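PDB 3U2A: GGDEF family protein from Caulobacter vibrioides, which contains a PdeA-like PAS domain, a small alpha/beta fold built on an antiparallel sheet and common in signalling proteins. Local coordinates for residues A[27-32]-A[100-105]. Numbering follows the deposited sequence.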
loop_
_atom_site.group_PDB
_atom_site.type_symbol
_atom_site.label_atom_id
_atom_site.label_comp_id
_atom_site.label_asym_id
_atom_site.label_seq_id
_atom_site.Cartn_x
_atom_site.Cartn_y
_atom_site.Cartn_z
ATOM N N TRP A 27 3.915 -7.360 -1.718
ATOM C CA TRP A 27 4.730 -8.572 -1.692
ATOM C C TRP A 27 3.892 -9.775 -1.292
ATOM O O TRP A 27 2.910 -9.654 -0.527
ATOM C CB TRP A 27 5.949 -8.417 -0.761
ATOM C CG TRP A 27 5.606 -8.085 0.690
ATOM C CD1 TRP A 27 5.453 -6.845 1.230
ATOM C CD2 TRP A 27 5.390 -9.019 1.759
ATOM N NE1 TRP A 27 5.143 -6.944 2.572
ATOM C CE2 TRP A 27 5.111 -8.263 2.926
ATOM C CE3 TRP A 27 5.412 -10.419 1.849
ATOM C CZ2 TRP A 27 4.843 -8.862 4.169
ATOM C CZ3 TRP A 27 5.150 -11.018 3.089
ATOM C CH2 TRP A 27 4.864 -10.240 4.231
ATOM N N ILE A 28 4.271 -10.925 -1.851
ATOM C CA ILE A 28 3.767 -12.226 -1.426
ATOM C C ILE A 28 4.967 -13.147 -1.222
ATOM O O ILE A 28 5.848 -13.224 -2.080
ATOM C CB ILE A 28 2.774 -12.837 -2.445
ATOM C CG1 ILE A 28 1.513 -11.967 -2.551
ATOM C CG2 ILE A 28 2.380 -14.262 -2.030
ATOM C CD1 ILE A 28 0.597 -12.321 -3.696
ATOM N N TRP A 29 4.984 -13.834 -0.080
ATOM C CA TRP A 29 6.068 -14.754 0.269
ATOM C C TRP A 29 5.525 -16.177 0.361
ATOM O O TRP A 29 4.566 -16.456 1.101
ATOM C CB TRP A 29 6.771 -14.294 1.567
ATOM C CG TRP A 29 7.646 -15.347 2.226
ATOM C CD1 TRP A 29 7.576 -15.782 3.529
ATOM C CD2 TRP A 29 8.715 -16.080 1.617
ATOM N NE1 TRP A 29 8.530 -16.750 3.756
ATOM C CE2 TRP A 29 9.242 -16.948 2.599
ATOM C CE3 TRP A 29 9.278 -16.090 0.332
ATOM C CZ2 TRP A 29 10.304 -17.820 2.333
ATOM C CZ3 TRP A 29 10.332 -16.953 0.069
ATOM C CH2 TRP A 29 10.832 -17.810 1.067
ATOM N N GLU A 30 6.104 -17.067 -0.435
ATOM C CA GLU A 30 5.650 -18.461 -0.481
ATOM C C GLU A 30 6.805 -19.384 -0.113
ATOM O O GLU A 30 7.592 -19.770 -0.996
ATOM C CB GLU A 30 5.164 -18.824 -1.889
ATOM C CG GLU A 30 3.965 -18.045 -2.403
ATOM C CD GLU A 30 3.705 -18.296 -3.892
ATOM O OE1 GLU A 30 4.391 -19.156 -4.504
ATOM O OE2 GLU A 30 2.821 -17.620 -4.455
ATOM N N PRO A 31 6.933 -19.738 1.182
ATOM C CA PRO A 31 8.059 -20.586 1.576
ATOM C C PRO A 31 8.068 -21.960 0.898
ATOM O O PRO A 31 9.140 -22.514 0.691
ATOM C CB PRO A 31 7.906 -20.720 3.103
ATOM C CG PRO A 31 6.536 -20.231 3.419
ATOM C CD PRO A 31 6.163 -19.263 2.345
ATOM N N GLU A 32 6.892 -22.491 0.547
ATOM C CA GLU A 32 6.793 -23.782 -0.144
ATOM C C GLU A 32 7.559 -23.811 -1.460
ATOM O O GLU A 32 8.072 -24.854 -1.858
ATOM C CB GLU A 32 5.333 -24.109 -0.430
ATOM C CG GLU A 32 4.592 -24.620 0.765
ATOM C CD GLU A 32 4.850 -26.096 1.000
ATOM O OE1 GLU A 32 5.018 -26.854 0.011
ATOM O OE2 GLU A 32 4.879 -26.501 2.180
ATOM N N GLY A 100 2.398 -7.027 6.986
ATOM C CA GLY A 100 1.456 -7.950 6.352
ATOM C C GLY A 100 0.983 -8.997 7.336
ATOM O O GLY A 100 0.965 -8.756 8.548
ATOM N N VAL A 101 0.586 -10.151 6.809
ATOM C CA VAL A 101 0.039 -11.213 7.651
ATOM C C VAL A 101 0.228 -12.553 6.954
ATOM O O VAL A 101 0.332 -12.605 5.722
ATOM C CB VAL A 101 -1.491 -10.956 7.959
ATOM C CG1 VAL A 101 -2.360 -11.420 6.833
ATOM C CG2 VAL A 101 -1.926 -11.648 9.240
ATOM N N TRP A 102 0.272 -13.626 7.744
ATOM C CA TRP A 102 0.194 -14.980 7.220
ATOM C C TRP A 102 -1.264 -15.281 6.844
ATOM O O TRP A 102 -2.194 -15.060 7.632
ATOM C CB TRP A 102 0.857 -15.995 8.183
ATOM C CG TRP A 102 2.343 -15.807 8.080
ATOM C CD1 TRP A 102 3.090 -14.831 8.676
ATOM C CD2 TRP A 102 3.236 -16.530 7.228
ATOM N NE1 TRP A 102 4.407 -14.919 8.265
ATOM C CE2 TRP A 102 4.521 -15.951 7.375
ATOM C CE3 TRP A 102 3.077 -17.617 6.355
ATOM C CZ2 TRP A 102 5.641 -16.423 6.683
ATOM C CZ3 TRP A 102 4.193 -18.089 5.666
ATOM C CH2 TRP A 102 5.457 -17.499 5.842
ATOM N N LEU A 103 -1.443 -15.714 5.601
ATOM C CA LEU A 103 -2.771 -15.890 5.010
ATOM C C LEU A 103 -3.478 -17.150 5.513
ATOM O O LEU A 103 -2.872 -17.994 6.171
ATOM C CB LEU A 103 -2.677 -15.878 3.479
ATOM C CG LEU A 103 -1.985 -14.644 2.881
ATOM C CD1 LEU A 103 -1.891 -14.747 1.379
ATOM C CD2 LEU A 103 -2.685 -13.336 3.297
ATOM N N GLU A 104 -4.775 -17.255 5.220
ATOM C CA GLU A 104 -5.568 -18.393 5.666
ATOM C C GLU A 104 -5.359 -19.661 4.837
ATOM O O GLU A 104 -5.453 -20.778 5.348
ATOM C CB GLU A 104 -7.052 -18.004 5.683
ATOM C CG GLU A 104 -7.380 -16.942 6.710
ATOM C CD GLU A 104 -7.047 -17.389 8.123
ATOM O OE1 GLU A 104 -7.599 -18.416 8.573
ATOM O OE2 GLU A 104 -6.232 -16.714 8.781
ATOM N N GLU A 105 -5.070 -19.476 3.557
ATOM C CA GLU A 105 -4.930 -20.578 2.635
ATOM C C GLU A 105 -3.451 -20.836 2.340
ATOM O O GLU A 105 -2.732 -19.937 1.900
ATOM C CB GLU A 105 -5.725 -20.257 1.365
ATOM C CG GLU A 105 -5.539 -21.224 0.238
ATOM C CD GLU A 105 -6.637 -21.128 -0.802
ATOM O OE1 GLU A 105 -6.601 -21.945 -1.750
ATOM O OE2 GLU A 105 -7.522 -20.247 -0.676
#
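Trp29 NE1 donates a hydrogen bond to the carbonyl oxygen of Leu75, at the end of helix 68-75, and also lies 3.8 Å from Trp102 CH2. The two indoles extend alongside each other. Their rims meet, with planes at 84°, and the rings do not stack. The closest approach is 3.6 Å, from Trp29 CD1 to Trp102 CH2. With chi1 at 164°, Trp29 turns its CG away from the backbone N, and the five-membered ring then comes to Trp102. Pro31 comes at Trp102 from the opposite direction. Its CG meets the indole edge, close to the ring plane, 3.8 Å from Trp102 CH2. Pro31 N also sits over one face of the Trp29 ring. Nearer the start of both segments, Trp27 CZ2 is 4.1 Å from Gly100 CA, where there is no side chain. Strand 109-113 lies between the two strands in the PAS sheet and bonds to both through its backbone, so the tryptophans reach across it. Ile28 packs on Ala14, and Val101 and Leu103 on Ala21, of the second subunit. The segments meet mainly through apolar carbon atoms, and the polar end of Trp29 is satisfied by the helix rather than by strand 98-102.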